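Local coordinates for putative phenazine biosynthesis PhzC/PhzF protein (Clostridium difficile, PDB 4DUN), which probably acts as an isomerase of the PhzF family, whose fold is related to that of diaminopimelate epimerase, at residues I122-S127 against R145-L150; N132-V137 against R168-W173; V91-F96 against K102-R107; A75-A80 against Y112-P117. All blocks are in the same frame, centred on the assembly; numbering follows the deposited sequence. Where two conformers were deposited one is given.

Interaction 1. Residues I122-S127 against R145-L150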
# COMPACT_ATOMS: atom_id res chain seq x y z
N ILE A 122 -34.73 0.57 -4.50
CA ILE A 122 -35.86 0.30 -5.38
C ILE A 122 -35.49 -0.81 -6.35
O ILE A 122 -34.41 -0.75 -6.97
CB ILE A 122 -36.29 1.60 -6.13
CG1 ILE A 122 -36.91 2.63 -5.13
CG2 ILE A 122 -37.27 1.27 -7.29
CD1 ILE A 122 -37.38 3.92 -5.75
N GLU A 123 -36.41 -1.79 -6.53
CA GLU A 123 -36.24 -2.89 -7.48
C GLU A 123 -36.24 -2.35 -8.91
O GLU A 123 -37.09 -1.55 -9.26
CB GLU A 123 -37.35 -3.94 -7.31
CG GLU A 123 -37.12 -5.23 -8.08
CD GLU A 123 -38.09 -6.35 -7.79
OE1 GLU A 123 -39.18 -6.09 -7.22
OE2 GLU A 123 -37.78 -7.50 -8.16
N ILE A 124 -35.27 -2.79 -9.73
CA ILE A 124 -35.20 -2.35 -11.12
C ILE A 124 -35.04 -3.56 -12.04
O ILE A 124 -34.76 -4.67 -11.58
CB ILE A 124 -34.08 -1.30 -11.39
CG1 ILE A 124 -32.66 -1.87 -11.05
CG2 ILE A 124 -34.36 0.04 -10.68
CD1 ILE A 124 -31.46 -1.15 -11.72
N GLU A 125 -35.17 -3.33 -13.34
CA GLU A 125 -34.93 -4.30 -14.39
C GLU A 125 -33.74 -3.81 -15.19
O GLU A 125 -33.77 -2.69 -15.69
CB GLU A 125 -36.17 -4.47 -15.29
CG GLU A 125 -37.22 -5.40 -14.71
CD GLU A 125 -38.60 -5.28 -15.34
OE1 GLU A 125 -39.57 -5.76 -14.71
OE2 GLU A 125 -38.71 -4.70 -16.45
N LEU A 126 -32.67 -4.61 -15.26
CA LEU A 126 -31.50 -4.24 -16.05
C LEU A 126 -31.78 -4.45 -17.52
O LEU A 126 -32.45 -5.42 -17.89
CB LEU A 126 -30.26 -5.05 -15.65
CG LEU A 126 -29.72 -4.89 -14.24
CD1 LEU A 126 -28.60 -5.85 -14.00
CD2 LEU A 126 -29.23 -3.47 -13.99
N SER A 127 -31.20 -3.59 -18.37
CA SER A 127 -31.27 -3.71 -19.83
C SER A 127 -30.45 -4.95 -20.25
O SER A 127 -29.54 -5.32 -19.51
CB SER A 127 -30.70 -2.45 -20.49
OG SER A 127 -29.31 -2.34 -20.23
N ARG A 145 -27.46 4.45 -4.53
CA ARG A 145 -26.17 5.05 -4.91
C ARG A 145 -25.35 3.94 -5.63
O ARG A 145 -24.73 4.17 -6.67
CB ARG A 145 -25.44 5.57 -3.67
CG ARG A 145 -24.05 6.14 -3.96
CD ARG A 145 -23.19 6.23 -2.72
NE ARG A 145 -22.83 4.90 -2.20
CZ ARG A 145 -22.22 4.69 -1.04
NH1 ARG A 145 -21.94 3.46 -0.64
NH2 ARG A 145 -21.86 5.72 -0.28
N ASP A 146 -25.47 2.72 -5.09
CA ASP A 146 -24.83 1.50 -5.58
C ASP A 146 -25.85 0.57 -6.22
O ASP A 146 -27.07 0.66 -5.96
CB ASP A 146 -24.16 0.76 -4.40
CG ASP A 146 -23.20 1.62 -3.59
OD1 ASP A 146 -22.24 2.15 -4.18
OD2 ASP A 146 -23.44 1.77 -2.38
N LEU A 147 -25.36 -0.36 -7.06
CA LEU A 147 -26.18 -1.40 -7.67
C LEU A 147 -26.18 -2.59 -6.73
O LEU A 147 -25.12 -2.98 -6.23
CB LEU A 147 -25.66 -1.79 -9.06
CG LEU A 147 -26.43 -2.88 -9.80
CD1 LEU A 147 -27.84 -2.41 -10.19
CD2 LEU A 147 -25.67 -3.29 -11.09
N ILE A 148 -27.37 -3.13 -6.42
CA ILE A 148 -27.48 -4.24 -5.48
C ILE A 148 -27.96 -5.47 -6.22
O ILE A 148 -29.05 -5.47 -6.79
CB ILE A 148 -28.40 -3.87 -4.29
CG1 ILE A 148 -27.87 -2.59 -3.57
CG2 ILE A 148 -28.52 -5.06 -3.30
CD1 ILE A 148 -28.89 -1.83 -2.83
N LEU A 149 -27.14 -6.54 -6.17
CA LEU A 149 -27.45 -7.81 -6.83
C LEU A 149 -27.73 -8.87 -5.80
O LEU A 149 -26.83 -9.24 -5.02
CB LEU A 149 -26.30 -8.26 -7.76
CG LEU A 149 -25.78 -7.21 -8.79
CD1 LEU A 149 -24.56 -7.74 -9.55
CD2 LEU A 149 -26.88 -6.76 -9.75
N LEU A 150 -28.98 -9.32 -5.74
CA LEU A 150 -29.36 -10.37 -4.82
C LEU A 150 -28.99 -11.72 -5.42
O LEU A 150 -29.53 -12.10 -6.46
CB LEU A 150 -30.86 -10.30 -4.45
CG LEU A 150 -31.39 -11.47 -3.60
CD1 LEU A 150 -30.88 -11.39 -2.15
CD2 LEU A 150 -32.89 -11.56 -3.65
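L147 reaches out from strand 147-150 and sets one methyl, CD1, against the ends of two side chains from the connection that leads into helix 128-133. L126 brings CD2 to 4.2 Å from L147 CD1, and I124 meets the same methyl with its own CD1, at 4.1 Å from L147 CD1, so a single methyl serves both partners. The torsions explain the reach: L147 carries CG opposite its backbone N (chi1 180°), which swings the branch toward I124-L126 although its CB starts off to one side. L126 sets CG beside its backbone N (chi1 -64°), and this carries CD2 to the leucine opposite; I124 extends CD1 from a CG1 held between N and the carbonyl carbon.

The backbones themselves stay apart, with CA of I124 and CA of L147 separated by 9.7 Å, because strand 140-143 lies between them. It bonds to I122 and I124 through S143 and V141, while V141 also packs on I124 and L147. W173 touches I124 and L147, and I134 touches L126 and L147, closing in the same cluster.

Next to L147 in the chain lies a charged pair. R145 grips D146 side-on, NE and NH1 both aimed at OD2; R145 NH1 lies 2.9 Å from D146 OD2, on the syn side and near the guanidinium plane. Y191 bonds to the other oxygen, OD1.

Between the two segments the chemistry is purely apolar, 108 Å² in all. Such methyl contacts exclude water without imposing direction, so the placement of the segments is probably set mainly by the bonded strand between them.

Interaction 2. Residues N132-V137 against R168-W173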
# COMPACT_ATOMS: atom_id res chain seq x y z
N ASN A 132 -25.44 -8.25 -19.08
CA ASN A 132 -24.22 -8.89 -19.55
C ASN A 132 -22.97 -8.29 -18.87
O ASN A 132 -21.92 -8.91 -18.92
CB ASN A 132 -24.12 -8.79 -21.08
CG ASN A 132 -25.05 -9.72 -21.83
OD1 ASN A 132 -25.62 -10.67 -21.28
ND2 ASN A 132 -25.21 -9.49 -23.13
N LEU A 133 -23.09 -7.12 -18.22
CA LEU A 133 -21.93 -6.50 -17.56
C LEU A 133 -21.77 -6.93 -16.09
O LEU A 133 -20.67 -6.79 -15.55
CB LEU A 133 -22.02 -4.96 -17.61
CG LEU A 133 -22.03 -4.31 -19.01
CD1 LEU A 133 -22.45 -2.86 -18.92
CD2 LEU A 133 -20.70 -4.49 -19.74
N ILE A 134 -22.84 -7.42 -15.45
CA ILE A 134 -22.82 -7.77 -14.01
C ILE A 134 -22.08 -9.08 -13.69
O ILE A 134 -21.69 -9.28 -12.54
CB ILE A 134 -24.22 -7.75 -13.37
CG1 ILE A 134 -25.21 -8.70 -14.09
CG2 ILE A 134 -24.75 -6.29 -13.27
CD1 ILE A 134 -26.51 -8.92 -13.33
N GLY A 135 -21.88 -9.95 -14.69
CA GLY A 135 -21.13 -11.19 -14.54
C GLY A 135 -21.72 -12.22 -13.61
O GLY A 135 -20.99 -12.93 -12.92
N CYS A 136 -23.07 -12.28 -13.56
CA CYS A 136 -23.84 -13.24 -12.75
C CYS A 136 -25.29 -13.15 -13.16
O CYS A 136 -25.66 -12.26 -13.93
CB CYS A 136 -23.66 -12.97 -11.25
SG CYS A 136 -24.31 -11.37 -10.70
N VAL A 137 -26.12 -14.10 -12.68
CA VAL A 137 -27.56 -14.10 -12.91
C VAL A 137 -28.21 -13.98 -11.52
O VAL A 137 -28.39 -14.98 -10.82
CB VAL A 137 -28.12 -15.28 -13.75
CG1 VAL A 137 -29.63 -15.11 -13.96
CG2 VAL A 137 -27.42 -15.38 -15.10
N ARG A 168 -16.88 -1.42 -14.66
CA ARG A 168 -16.66 0.01 -14.90
C ARG A 168 -17.65 0.59 -15.92
O ARG A 168 -17.88 1.80 -15.93
CB ARG A 168 -15.23 0.26 -15.38
CG ARG A 168 -14.25 0.47 -14.25
CD ARG A 168 -12.91 1.00 -14.72
NE ARG A 168 -12.15 0.03 -15.52
CZ ARG A 168 -11.38 -0.94 -15.02
NH1 ARG A 168 -11.28 -1.10 -13.70
NH2 ARG A 168 -10.71 -1.74 -15.83
N LYS A 169 -18.23 -0.27 -16.78
CA LYS A 169 -19.19 0.13 -17.82
C LYS A 169 -20.59 0.38 -17.23
O LYS A 169 -21.44 0.95 -17.93
CB LYS A 169 -19.24 -0.91 -18.96
CG LYS A 169 -17.96 -0.96 -19.79
CD LYS A 169 -17.98 -2.09 -20.81
CE LYS A 169 -16.62 -2.32 -21.41
NZ LYS A 169 -16.64 -3.47 -22.37
N LEU A 170 -20.83 -0.00 -15.95
CA LEU A 170 -22.09 0.25 -15.24
C LEU A 170 -21.99 1.62 -14.53
O LEU A 170 -21.97 1.69 -13.29
CB LEU A 170 -22.40 -0.89 -14.23
CG LEU A 170 -22.60 -2.29 -14.80
CD1 LEU A 170 -22.34 -3.33 -13.75
CD2 LEU A 170 -24.00 -2.47 -15.39
N THR A 171 -21.92 2.69 -15.35
CA THR A 171 -21.71 4.09 -14.94
C THR A 171 -22.85 4.72 -14.12
O THR A 171 -22.64 5.77 -13.51
CB THR A 171 -21.45 4.96 -16.19
OG1 THR A 171 -22.50 4.77 -17.14
CG2 THR A 171 -20.09 4.69 -16.83
N ASP A 172 -24.03 4.09 -14.07
CA ASP A 172 -25.17 4.60 -13.31
C ASP A 172 -25.00 4.46 -11.79
O ASP A 172 -25.74 5.10 -11.05
CB ASP A 172 -26.47 3.89 -13.74
CG ASP A 172 -27.40 4.68 -14.63
OD1 ASP A 172 -26.97 5.73 -15.17
OD2 ASP A 172 -28.56 4.24 -14.81
N TRP A 173 -24.02 3.65 -11.32
CA TRP A 173 -23.82 3.37 -9.89
C TRP A 173 -22.36 3.59 -9.44
O TRP A 173 -21.45 3.48 -10.26
CB TRP A 173 -24.28 1.93 -9.57
CG TRP A 173 -25.73 1.73 -9.88
CD1 TRP A 173 -26.79 2.12 -9.12
CD2 TRP A 173 -26.28 1.24 -11.12
NE1 TRP A 173 -27.97 1.85 -9.77
CE2 TRP A 173 -27.69 1.33 -11.01
CE3 TRP A 173 -25.72 0.70 -12.29
CZ2 TRP A 173 -28.54 0.92 -12.04
CZ3 TRP A 173 -26.57 0.28 -13.30
CH2 TRP A 173 -27.96 0.38 -13.17
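L133, at the end of helix 128-133, packs its two methyls over the bend formed by K169 and L170. CD1 and CD2 both close on the base of the lysine, with L133 CD1 at 3.8 Å from K169 CB. The two side chains cross at about a right angle, and L133 CD2 also rests on the lysine's stem, 3.8 Å from K169 CD. K169 is extended beyond CG, which carries its ammonium away from the leucine to Q166.

L170 runs past L133 in the opposite direction, its CD2 at 3.9 Å from L133 CD1. Both leucines adopt the same first torsion, L133 at chi1 -61° and L170 at chi1 -62°, with CG beside the backbone N. The other methyl of L170 goes to a second partner: L170 CD1 is 3.8 Å from I134 CG2. At I134 a chi1 of 57° puts this short branch next to the backbone N and facing L170, while the longer branch ends between L126 and L149; CG2 also touches L147.

L170 sits at the centre of an inverse gamma turn in the loop between helix 164-167 and strand 176-181, and also opens a type I turn ending at W173. On the other segment G135 takes positive phi as the helix ends.

The contact thus joins a helix end to a turn by hydrocarbon alone, and the methylenes of K169 supply part of it: a lysine can lend its stem to an apolar patch while its charge remains with a polar partner.

Interaction 3. Residues V91-F96 against K102-R107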
# COMPACT_ATOMS: atom_id res chain seq x y z
N VAL A 91 -13.73 8.03 26.60
CA VAL A 91 -14.80 8.97 26.22
C VAL A 91 -15.86 8.15 25.44
O VAL A 91 -15.48 7.28 24.65
CB VAL A 91 -14.30 10.22 25.43
CG1 VAL A 91 -13.75 9.85 24.04
CG2 VAL A 91 -15.39 11.28 25.32
N LYS A 92 -17.16 8.39 25.71
CA LYS A 92 -18.25 7.65 25.07
C LYS A 92 -18.73 8.29 23.76
O LYS A 92 -19.05 7.57 22.83
CB LYS A 92 -19.45 7.48 26.04
CG LYS A 92 -19.14 6.57 27.24
CD LYS A 92 -18.69 5.16 26.83
CE LYS A 92 -17.68 4.58 27.79
NZ LYS A 92 -16.61 3.83 27.08
N LYS A 93 -18.80 9.63 23.70
CA LYS A 93 -19.28 10.36 22.51
C LYS A 93 -18.14 11.10 21.84
O LYS A 93 -17.49 11.94 22.49
CB LYS A 93 -20.39 11.35 22.90
CG LYS A 93 -21.72 10.72 23.27
CD LYS A 93 -22.83 11.77 23.20
CE LYS A 93 -24.08 11.39 23.97
NZ LYS A 93 -25.14 12.42 23.84
N ILE A 94 -17.88 10.79 20.56
CA ILE A 94 -16.81 11.42 19.79
C ILE A 94 -17.47 12.18 18.62
O ILE A 94 -18.16 11.58 17.79
CB ILE A 94 -15.71 10.43 19.32
CG1 ILE A 94 -15.07 9.61 20.49
CG2 ILE A 94 -14.61 11.16 18.55
CD1 ILE A 94 -15.60 8.17 20.60
N ASP A 95 -17.28 13.51 18.59
CA ASP A 95 -17.77 14.38 17.52
C ASP A 95 -16.62 14.79 16.65
O ASP A 95 -15.59 15.25 17.16
CB ASP A 95 -18.46 15.65 18.08
CG ASP A 95 -19.81 15.41 18.71
OD1 ASP A 95 -20.38 14.32 18.50
OD2 ASP A 95 -20.33 16.33 19.37
N PHE A 96 -16.80 14.66 15.32
CA PHE A 96 -15.80 15.08 14.33
C PHE A 96 -16.38 16.10 13.38
O PHE A 96 -17.48 15.90 12.88
CB PHE A 96 -15.32 13.89 13.50
CG PHE A 96 -14.56 12.81 14.24
CD1 PHE A 96 -13.27 13.05 14.70
CD2 PHE A 96 -15.09 11.53 14.37
CE1 PHE A 96 -12.54 12.03 15.32
CE2 PHE A 96 -14.34 10.50 14.96
CZ PHE A 96 -13.07 10.76 15.44
N LYS A 102 -20.77 17.50 10.53
CA LYS A 102 -20.46 16.87 11.80
C LYS A 102 -20.78 15.38 11.78
O LYS A 102 -21.86 14.99 11.36
CB LYS A 102 -21.24 17.57 12.93
CG LYS A 102 -20.91 17.02 14.33
CD LYS A 102 -21.48 17.90 15.46
CE LYS A 102 -22.93 17.68 15.77
NZ LYS A 102 -23.26 18.26 17.11
N LEU A 103 -19.85 14.56 12.28
CA LEU A 103 -20.06 13.12 12.41
C LEU A 103 -19.95 12.73 13.87
O LEU A 103 -19.00 13.13 14.56
CB LEU A 103 -19.09 12.28 11.57
CG LEU A 103 -18.99 12.56 10.07
CD1 LEU A 103 -17.84 11.77 9.48
CD2 LEU A 103 -20.29 12.22 9.35
N GLU A 104 -20.92 11.97 14.36
CA GLU A 104 -20.86 11.50 15.74
C GLU A 104 -20.61 10.00 15.77
O GLU A 104 -21.16 9.27 14.95
CB GLU A 104 -22.15 11.83 16.52
CG GLU A 104 -22.04 11.48 17.99
CD GLU A 104 -23.06 12.15 18.89
OE1 GLU A 104 -24.02 11.46 19.30
OE2 GLU A 104 -22.88 13.34 19.22
N VAL A 105 -19.75 9.55 16.70
CA VAL A 105 -19.46 8.13 16.91
C VAL A 105 -19.70 7.87 18.41
O VAL A 105 -19.25 8.67 19.24
CB VAL A 105 -18.04 7.67 16.44
CG1 VAL A 105 -17.86 6.15 16.62
CG2 VAL A 105 -17.79 8.07 14.98
N THR A 106 -20.43 6.79 18.74
CA THR A 106 -20.67 6.44 20.14
C THR A 106 -19.97 5.13 20.46
O THR A 106 -20.11 4.17 19.70
CB THR A 106 -22.18 6.35 20.46
OG1 THR A 106 -22.79 7.60 20.14
CG2 THR A 106 -22.43 6.03 21.93
N ARG A 107 -19.19 5.11 21.56
CA ARG A 107 -18.52 3.90 22.03
C ARG A 107 -19.45 3.20 23.00
O ARG A 107 -19.87 3.80 23.99
CB ARG A 107 -17.16 4.21 22.69
CG ARG A 107 -16.39 2.93 23.04
CD ARG A 107 -15.07 3.21 23.69
NE ARG A 107 -14.45 1.99 24.22
CZ ARG A 107 -13.24 1.97 24.76
NH1 ARG A 107 -12.53 3.08 24.85
NH2 ARG A 107 -12.74 0.83 25.24
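A beta hairpin joins strands 93-98 and 101-108, and its antiparallel pairing carries this contact. I94 with V105 and F96 with L103 are the hydrogen-bonded pairs, each closed by two backbone bonds; K93 with T106 and D95 with E104 are the non-hydrogen-bonded pairs between and beside them. The I94 N to V105 O bond is 2.8 Å and nearly straight, with 171° at the hydrogen. A fifth bond, from R107 N to K92 O at 2.8 Å, extends the pairing past the start of the first strand. CA-H...O contacts fill the intervals, such as T106 CA to K92 O at 3.3 Å.

The side chains sort by face. I94, F96, L103 and V105 share one. There V105 CG2 meets the F96 ring at its edge, 4.2 Å from CE2, and I94 CG2 lies over one face of that ring, offset toward its rim. Helix 73-87 backs this side, through T76 and A79 on F96 and A80 on V105.

K93, D95, E104 and T106 occupy the opposite face. K102 NZ comes to 4.2 Å from D95 OD2, near but beyond a salt bridge. At the open end of the hairpin two like charges come close, K92 NZ 4.0 Å from R107 NE, and each is bonded to other partners. The arginine, extended from CG to NE, is fixed by S84, G109 and N110, and the lysine bonds weakly to N90.

Backbone bonds therefore set the pairing, while one apolar face binds the hairpin to the helix and the charged face probably favours water.

Interaction 4. Residues A75-A80 against Y112-P117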
# COMPACT_ATOMS: atom_id res chain seq x y z
N ALA A 75 -12.92 4.56 8.12
CA ALA A 75 -11.73 5.19 8.74
C ALA A 75 -12.15 6.09 9.90
O ALA A 75 -11.36 6.29 10.81
CB ALA A 75 -10.92 5.98 7.72
N THR A 76 -13.42 6.59 9.88
CA THR A 76 -13.95 7.40 10.98
C THR A 76 -14.06 6.52 12.24
O THR A 76 -13.73 6.99 13.34
CB THR A 76 -15.28 8.06 10.60
OG1 THR A 76 -15.03 8.90 9.47
CG2 THR A 76 -15.85 8.93 11.75
N LEU A 77 -14.50 5.25 12.09
CA LEU A 77 -14.58 4.30 13.21
C LEU A 77 -13.15 4.12 13.80
O LEU A 77 -12.98 4.21 15.02
CB LEU A 77 -15.17 2.96 12.72
CG LEU A 77 -15.54 1.93 13.80
CD1 LEU A 77 -16.64 1.00 13.31
CD2 LEU A 77 -14.33 1.06 14.18
N ALA A 78 -12.13 3.92 12.92
CA ALA A 78 -10.74 3.78 13.37
C ALA A 78 -10.28 5.03 14.17
O ALA A 78 -9.64 4.88 15.21
CB ALA A 78 -9.80 3.55 12.18
N ALA A 79 -10.59 6.24 13.66
CA ALA A 79 -10.23 7.49 14.35
C ALA A 79 -10.91 7.57 15.76
O ALA A 79 -10.26 7.95 16.71
CB ALA A 79 -10.63 8.70 13.51
N ALA A 80 -12.19 7.18 15.86
CA ALA A 80 -12.92 7.19 17.14
C ALA A 80 -12.27 6.20 18.10
O ALA A 80 -12.10 6.51 19.28
CB ALA A 80 -14.39 6.84 16.93
N TYR A 112 -18.16 0.47 18.28
CA TYR A 112 -18.27 1.87 17.87
C TYR A 112 -19.49 2.01 16.98
O TYR A 112 -19.61 1.34 15.97
CB TYR A 112 -16.98 2.34 17.20
CG TYR A 112 -15.87 2.39 18.22
CD1 TYR A 112 -15.59 3.56 18.90
CD2 TYR A 112 -15.16 1.25 18.55
CE1 TYR A 112 -14.61 3.60 19.85
CE2 TYR A 112 -14.18 1.29 19.49
CZ TYR A 112 -13.91 2.46 20.15
OH TYR A 112 -12.93 2.50 21.10
N GLU A 113 -20.40 2.89 17.39
CA GLU A 113 -21.68 3.08 16.72
C GLU A 113 -21.81 4.33 15.86
O GLU A 113 -21.45 5.42 16.27
CB GLU A 113 -22.81 3.10 17.76
CG GLU A 113 -22.78 1.96 18.76
CD GLU A 113 -23.88 2.05 19.79
OE1 GLU A 113 -24.31 3.18 20.11
OE2 GLU A 113 -24.31 1.00 20.29
N MET A 114 -22.35 4.14 14.66
CA MET A 114 -22.57 5.26 13.74
C MET A 114 -24.00 5.18 13.21
O MET A 114 -24.46 4.12 12.78
CB MET A 114 -21.54 5.25 12.59
CG MET A 114 -20.10 5.21 13.08
SD MET A 114 -18.81 5.14 11.79
CE MET A 114 -19.11 3.56 11.06
N ILE A 115 -24.70 6.32 13.25
CA ILE A 115 -26.10 6.40 12.84
C ILE A 115 -26.16 7.04 11.47
O ILE A 115 -25.63 8.13 11.25
CB ILE A 115 -26.97 7.14 13.90
CG1 ILE A 115 -27.00 6.32 15.21
CG2 ILE A 115 -28.40 7.39 13.36
CD1 ILE A 115 -27.65 7.03 16.43
N PHE A 116 -26.74 6.30 10.52
CA PHE A 116 -26.83 6.66 9.10
C PHE A 116 -28.29 6.74 8.64
O PHE A 116 -29.14 6.11 9.26
CB PHE A 116 -26.09 5.58 8.27
CG PHE A 116 -24.57 5.53 8.26
CD1 PHE A 116 -23.81 6.46 8.97
CD2 PHE A 116 -23.90 4.57 7.52
CE1 PHE A 116 -22.42 6.42 8.95
CE2 PHE A 116 -22.50 4.53 7.49
CZ PHE A 116 -21.77 5.46 8.20
N PRO A 117 -28.63 7.47 7.54
CA PRO A 117 -30.03 7.48 7.07
C PRO A 117 -30.41 6.11 6.50
O PRO A 117 -29.57 5.42 5.92
CB PRO A 117 -30.01 8.56 5.98
CG PRO A 117 -28.63 8.51 5.44
CD PRO A 117 -27.77 8.29 6.65
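L77 and Y112 form the tight part of this contact, where segments 75-80 and 112-117 come nearest. The leucine's branch point bears directly on the base of the tyrosine, L77 CG at 3.7 Å from Y112 CB, and the two side chains cross at about a right angle. L77 holds CG on the side opposite its backbone N (chi1 -170°), which brings CD1 close to the strand itself, 4.0 Å from Y112 O. One helical turn on, A80 meets the ring: its CB is 4.0 Å from Y112 CD1, and its carbonyl oxygen approaches the ring obliquely, with A80 O at 3.9 Å from Y112 CE1. Y81, S84 and N85 of the same helix also touch the tyrosine, as does R107 of strand 101-108.

The helix segment and the strand run at 135° to each other, their axes 9.2 Å apart at the closest. A helix enclosed by strands is the core of each half of the PhzF and diaminopimelate epimerase fold, and helix 73-87 probably plays that part here: strand 4-11 receives A78, and A251 of strand 244-259 touches L77.

Contact thins along the strand. M114 still points at the helix, but only its terminal methyl arrives, M114 CE at 4.2 Å from L77 CD1. E113 points away from the helix; its side chain touches T106 and its carboxylate bonds to N108. Beyond M114 the strand draws off from the helix: F116 leans on I247, and I115 and P117 are exposed to solvent.

Interactions 3 and 4 touch, their centres 8 Å apart: strands 101-108 and 111-117 are neighbours, with T106 O 2.7 Å from E113 N. Interactions 1 and 2 form a second pair, centres 10 Å apart, linked by W173, whose CZ2 lies 3.6 Å from I124 CD1. The two pairs do not meet; interactions 1 and 3 lie about 33 Å apart between centres, on opposite sides of the chain's centre. Interactions 3 and 4 alone approach the predicted active-site residue E47, about 11 Å from L77 between side chains, while the M114 side chain is about 10 Å from the bound nickel ion.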